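Propionate kinase (Francisella tularensis subsp. tularensis, PDB 3KHY) probably catalyses the reversible, magnesium-dependent transfer of a phosphate group from ATP to acetate, giving acetyl phosphate and ADP. Local coordinates at residues Glu3-Asn8 with Phe16-Pro21; Glu77-Ile82 with Pro133-Val138. One frame throughout, in Å; residues are numbered along the deposited sequence.

Interaction 1: residues Glu3-Asn8 with Phe16-Pro21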
loop_
_atom_site.group_PDB
_atom_site.type_symbol
_atom_site.label_atom_id
_atom_site.label_comp_id
_atom_site.label_asym_id
_atom_site.label_seq_id
_atom_site.Cartn_x
_atom_site.Cartn_y
_atom_site.Cartn_z
ATOM N N GLU A 3 11.976 40.992 4.778
ATOM C CA GLU A 3 12.366 39.753 4.127
ATOM C C GLU A 3 12.549 38.613 5.126
ATOM O O GLU A 3 12.905 38.832 6.282
ATOM C CB GLU A 3 13.647 39.970 3.315
ATOM C CG GLU A 3 13.480 40.999 2.189
ATOM C CD GLU A 3 14.795 41.384 1.529
ATOM O OE1 GLU A 3 15.806 40.683 1.749
ATOM O OE2 GLU A 3 14.819 42.391 0.790
ATOM N N ILE A 4 12.296 37.394 4.665
ATOM C CA ILE A 4 12.468 36.196 5.479
ATOM C C ILE A 4 13.549 35.334 4.838
ATOM O O ILE A 4 13.558 35.135 3.611
ATOM C CB ILE A 4 11.178 35.368 5.517
ATOM C CG1 ILE A 4 10.011 36.197 6.059
ATOM C CG2 ILE A 4 11.381 34.106 6.346
ATOM C CD1 ILE A 4 9.893 36.170 7.560
ATOM N N LEU A 5 14.465 34.834 5.656
ATOM C CA LEU A 5 15.494 33.929 5.175
ATOM C C LEU A 5 14.969 32.519 5.365
ATOM O O LEU A 5 14.655 32.129 6.479
ATOM C CB LEU A 5 16.791 34.108 5.971
ATOM C CG LEU A 5 17.917 33.162 5.564
ATOM C CD1 LEU A 5 18.264 33.365 4.095
ATOM C CD2 LEU A 5 19.139 33.364 6.443
ATOM N N VAL A 6 14.870 31.761 4.279
ATOM C CA VAL A 6 14.304 30.412 4.334
ATOM C C VAL A 6 15.397 29.370 4.147
ATOM O O VAL A 6 16.167 29.435 3.185
ATOM C CB VAL A 6 13.210 30.223 3.263
ATOM C CG1 VAL A 6 12.667 28.793 3.290
ATOM C CG2 VAL A 6 12.089 31.211 3.487
ATOM N N LEU A 7 15.487 28.421 5.077
ATOM C CA LEU A 7 16.585 27.461 5.052
ATOM C C LEU A 7 16.128 26.022 5.052
ATOM O O LEU A 7 15.149 25.661 5.705
ATOM C CB LEU A 7 17.500 27.650 6.268
ATOM C CG LEU A 7 18.128 29.021 6.471
ATOM C CD1 LEU A 7 18.885 29.018 7.795
ATOM C CD2 LEU A 7 19.058 29.379 5.290
ATOM N N ASN A 8 16.865 25.188 4.337
ATOM C CA ASN A 8 16.786 23.753 4.545
ATOM C C ASN A 8 18.210 23.288 4.834
ATOM O O ASN A 8 19.037 23.179 3.922
ATOM C CB ASN A 8 16.200 23.047 3.321
ATOM C CG ASN A 8 16.039 21.544 3.529
ATOM O OD1 ASN A 8 16.209 21.036 4.640
ATOM N ND2 ASN A 8 15.709 20.827 2.457
ATOM N N PHE A 16 19.051 27.733 0.560
ATOM C CA PHE A 16 18.534 28.980 1.121
ATOM C C PHE A 16 17.791 29.865 0.126
ATOM O O PHE A 16 18.000 29.779 -1.081
ATOM C CB PHE A 16 19.650 29.779 1.817
ATOM C CG PHE A 16 20.789 30.156 0.910
ATOM C CD1 PHE A 16 20.738 31.319 0.163
ATOM C CD2 PHE A 16 21.912 29.357 0.818
ATOM C CE1 PHE A 16 21.785 31.676 -0.662
ATOM C CE2 PHE A 16 22.958 29.706 -0.007
ATOM C CZ PHE A 16 22.894 30.868 -0.746
ATOM N N ALA A 17 16.918 30.715 0.654
ATOM C CA ALA A 17 16.213 31.690 -0.163
ATOM C C ALA A 17 15.861 32.909 0.667
ATOM O O ALA A 17 15.565 32.802 1.860
ATOM C CB ALA A 17 14.949 31.075 -0.754
ATOM N N LEU A 18 15.889 34.065 0.024
ATOM C CA LEU A 18 15.491 35.310 0.653
ATOM C C LEU A 18 14.188 35.747 0.013
ATOM O O LEU A 18 14.145 36.037 -1.184
ATOM C CB LEU A 18 16.561 36.362 0.406
ATOM C CG LEU A 18 16.534 37.589 1.307
ATOM C CD1 LEU A 18 16.461 37.172 2.774
ATOM C CD2 LEU A 18 17.776 38.423 1.034
ATOM N N ILE A 19 13.123 35.791 0.802
ATOM C CA ILE A 19 11.794 35.977 0.246
ATOM C C ILE A 19 11.070 37.149 0.904
ATOM O O ILE A 19 11.167 37.350 2.108
ATOM C CB ILE A 19 10.978 34.674 0.388
ATOM C CG1 ILE A 19 11.614 33.586 -0.477
ATOM C CG2 ILE A 19 9.504 34.878 0.003
ATOM C CD1 ILE A 19 11.067 32.219 -0.216
ATOM N N ASN A 20 10.370 37.935 0.097
ATOM C CA ASN A 20 9.502 38.980 0.617
ATOM C C ASN A 20 8.092 38.439 0.667
ATOM O O ASN A 20 7.465 38.240 -0.376
ATOM C CB ASN A 20 9.570 40.230 -0.265
ATOM C CG ASN A 20 8.728 41.373 0.277
ATOM O OD1 ASN A 20 7.554 41.196 0.600
ATOM N ND2 ASN A 20 9.328 42.556 0.381
ATOM N N PRO A 21 7.586 38.187 1.885
ATOM C CA PRO A 21 6.296 37.518 2.098
ATOM C C PRO A 21 5.119 38.339 1.582
ATOM O O PRO A 21 4.071 37.784 1.257
ATOM C CB PRO A 21 6.197 37.405 3.626
ATOM C CG PRO A 21 7.555 37.718 4.149
ATOM C CD PRO A 21 8.204 38.610 3.152
#

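Interaction 2: residues Glu77-Ile82 with Pro133-Val138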
loop_
_atom_site.group_PDB
_atom_site.type_symbol
_atom_site.label_atom_id
_atom_site.label_comp_id
_atom_site.label_asym_id
_atom_site.label_seq_id
_atom_site.Cartn_x
_atom_site.Cartn_y
_atom_site.Cartn_z
ATOM N N GLU A 77 19.865 43.798 6.810
ATOM C CA GLU A 77 19.066 44.794 7.517
ATOM C C GLU A 77 17.568 44.625 7.288
ATOM O O GLU A 77 16.754 45.081 8.093
ATOM C CB GLU A 77 19.474 46.200 7.080
ATOM C CG GLU A 77 20.919 46.551 7.359
ATOM C CD GLU A 77 21.333 47.839 6.676
ATOM O OE1 GLU A 77 21.087 47.964 5.456
ATOM O OE2 GLU A 77 21.902 48.722 7.356
ATOM N N LYS A 78 17.204 43.983 6.182
ATOM C CA LYS A 78 15.800 43.843 5.825
ATOM C C LYS A 78 15.181 42.550 6.355
ATOM O O LYS A 78 13.963 42.372 6.311
ATOM C CB LYS A 78 15.623 43.926 4.304
ATOM C CG LYS A 78 15.977 45.282 3.714
ATOM C CD LYS A 78 15.709 45.322 2.217
ATOM C CE LYS A 78 16.115 46.667 1.623
ATOM N NZ LYS A 78 15.818 46.760 0.169
ATOM N N ILE A 79 16.019 41.652 6.861
ATOM C CA ILE A 79 15.538 40.347 7.301
ATOM C C ILE A 79 14.896 40.431 8.677
ATOM O O ILE A 79 15.498 40.947 9.614
ATOM C CB ILE A 79 16.667 39.301 7.311
ATOM C CG1 ILE A 79 17.152 39.050 5.885
ATOM C CG2 ILE A 79 16.184 38.000 7.944
ATOM C CD1 ILE A 79 18.390 38.195 5.803
ATOM N N VAL A 80 13.672 39.918 8.796
ATOM C CA VAL A 80 12.924 40.011 10.049
ATOM C C VAL A 80 12.815 38.676 10.779
ATOM O O VAL A 80 12.514 38.639 11.967
ATOM C CB VAL A 80 11.514 40.597 9.822
ATOM C CG1 VAL A 80 10.699 39.687 8.936
ATOM C CG2 VAL A 80 10.807 40.821 11.147
ATOM N N ALA A 81 13.053 37.576 10.072
ATOM C CA ALA A 81 13.011 36.261 10.707
ATOM C C ALA A 81 13.633 35.182 9.830
ATOM O O ALA A 81 13.904 35.410 8.648
ATOM C CB ALA A 81 11.582 35.888 11.076
ATOM N N ILE A 82 13.859 34.014 10.427
ATOM C CA ILE A 82 14.393 32.855 9.716
ATOM C C ILE A 82 13.418 31.678 9.803
ATOM O O ILE A 82 12.991 31.295 10.896
ATOM C CB ILE A 82 15.746 32.421 10.303
ATOM C CG1 ILE A 82 16.737 33.587 10.276
ATOM C CG2 ILE A 82 16.309 31.223 9.551
ATOM C CD1 ILE A 82 18.015 33.302 11.026
ATOM N N PRO A 133 21.564 36.327 16.047
ATOM C CA PRO A 133 20.987 36.272 17.396
ATOM C C PRO A 133 19.734 37.124 17.581
ATOM O O PRO A 133 18.918 36.825 18.457
ATOM C CB PRO A 133 22.116 36.819 18.279
ATOM C CG PRO A 133 22.950 37.639 17.355
ATOM C CD PRO A 133 22.923 36.891 16.062
ATOM N N GLU A 134 19.586 38.167 16.773
ATOM C CA GLU A 134 18.477 39.099 16.929
ATOM C C GLU A 134 17.176 38.579 16.318
ATOM O O GLU A 134 16.092 39.053 16.656
ATOM C CB GLU A 134 18.833 40.459 16.316
ATOM C CG GLU A 134 19.997 41.178 16.997
ATOM C CD GLU A 134 20.345 42.502 16.328
ATOM O OE1 GLU A 134 19.809 42.781 15.235
ATOM O OE2 GLU A 134 21.158 43.264 16.896
ATOM N N LEU A 135 17.279 37.600 15.428
ATOM C CA LEU A 135 16.123 37.184 14.643
ATOM C C LEU A 135 15.292 36.070 15.282
ATOM O O LEU A 135 15.835 35.078 15.765
ATOM C CB LEU A 135 16.565 36.776 13.242
ATOM C CG LEU A 135 17.136 37.919 12.406
ATOM C CD1 LEU A 135 17.593 37.404 11.058
ATOM C CD2 LEU A 135 16.112 39.035 12.245
ATOM N N PRO A 136 13.962 36.241 15.285
ATOM C CA PRO A 136 13.074 35.145 15.674
ATOM C C PRO A 136 13.209 34.031 14.637
ATOM O O PRO A 136 13.527 34.311 13.476
ATOM C CB PRO A 136 11.676 35.769 15.586
ATOM C CG PRO A 136 11.887 37.240 15.416
ATOM C CD PRO A 136 13.218 37.406 14.783
ATOM N N GLN A 137 12.988 32.789 15.051
ATOM C CA GLN A 137 13.097 31.652 14.149
ATOM C C GLN A 137 11.841 30.790 14.223
ATOM O O GLN A 137 11.227 30.651 15.284
ATOM C CB GLN A 137 14.344 30.827 14.469
ATOM C CG GLN A 137 15.612 31.660 14.562
ATOM C CD GLN A 137 16.868 30.816 14.580
ATOM O OE1 GLN A 137 17.679 30.915 15.497
ATOM N NE2 GLN A 137 17.040 29.986 13.567
ATOM N N VAL A 138 11.462 30.222 13.084
ATOM C CA VAL A 138 10.260 29.401 12.984
ATOM C C VAL A 138 10.582 28.071 12.301
ATOM O O VAL A 138 11.372 28.030 11.356
ATOM C CB VAL A 138 9.153 30.137 12.193
ATOM C CG1 VAL A 138 8.050 29.169 11.755
ATOM C CG2 VAL A 138 8.573 31.277 13.024
#

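Interaction 1: residues Glu3-Asn8 with Phe16-Pro21
The beta hairpin that opens the N-terminal domain of this acetokinase, a member of the actin-like ATPase clan, pairs residues 3-8 with the segment 16-21 through four backbone hydrogen bonds. I4 and I19 form one hydrogen-bonded pair, with I4 N to I19 O at 2.8 Å, and V6 and A17 form the next, with V6 N to A17 O at 2.7 Å and almost straight. The return bond from A17 N to V6 O is more bent, 143° at the hydrogen. The non-hydrogen-bonded pairs L5-L18 and L7-F16 put their side chains on the face opposite to I4, V6, A17 and I19.

Helix 372-382 covers the face of I4, V6, A17 and I19. Beta-branched I4, V6 and I19 suit an extended strand and pack on this helix, I4 on T380, V6 on I376 and I19 on A377. There V6 CG2 meets I19 CD1 at 4.0 Å, and the small A17 sits beside V6. On the face of L5, L7, F16 and L18, the L7 methyl CD2 touches F16 CB at 3.5 Å. The F16 ring itself leads away from strand 3-8 and meets the ring of F44. Toward the hairpin turn lie N8, a predicted magnesium ligand, and K15, a predicted ATP ligand that immediately precedes F16.

At the other end P21 lies beside I4, whose CG1 presses tightly on its ring at CG, 3.5 Å away. E3, extended beyond CG, crosses L18 so that its buried OE1, which has no polar partner, lies 3.1 Å from L18 CD2.

Interaction 2: residues Glu77-Ile82 with Pro133-Val138
Residues 79-82 and 135-138 run in the same general sense, their end-to-end directions 39° apart, and come into parallel strand pairing only at I82 and Q137. The bridge is a pair of backbone bonds that both belong to I82: its N-H goes to P136 O at 3.1 Å, and its carbonyl oxygen receives V138 N at 2.9 Å. Proline can precede the bridge because only its carbonyl is used here, and it needs no N-H.

L135 touches I79, V80, A81 and I82. Its CG stands anti to its own carbonyl carbon, chi1 -65°, and the side chain is directed at strand 79-82, where the two methyls divide the work. The L135 side chain crosses those of I79 and I82 at about a right angle, and its CD1 presses tightly on I79 CG2 at 3.5 Å and lies 4.0 Å from I82 CG1. CD2 instead lies against the main chain, 3.3 Å from I79 O. A branched leucine suits this place, since one methyl can meet two side chains while the other covers backbone.

This is the return of a crossover in the mixed N-terminal sheet: after strand 79-86 the chain runs through edge strand 97-98 and then helices 101-109 and 118-131, and strand 137-141 enters between 79-86 and 97-98, parallel with the former. Helix 118-131 packs on the face carrying I82 and Q137, both of which touch C128.

At the approach to the strand, the V80 carbonyl points its oxygen at the edge of the P136 ring, CD 3.2 Å from V80 O. Q137 shares the I82 face, its NE2 making a weak hydrogen bond to H84 NE2. The small methyl of A81 lies against the P136 carbonyl, CB 3.5 Å from P136 O.

How the interactions relate
Interactions 1 and 2 belong to one sheet, their centres about 10 Å apart, and meet where strand 3-9 lies beside strand 79-86. E3 ties them together: E3 N probably bonds to K78 O (2.9 Å) and E3 O probably to V80 N (2.8 Å). Both are largely buried, but the 3-8/16-21 contact is an antiparallel hairpin with a run of four bonds, whereas 77-82/133-138 is parallel, has two, and relies more on L135, which is partly exposed. The L7 side chain reaches I82, and helix 372-382 touches both contacts, on I4, V6 and I19 in the first and on A81 and V138 in the second.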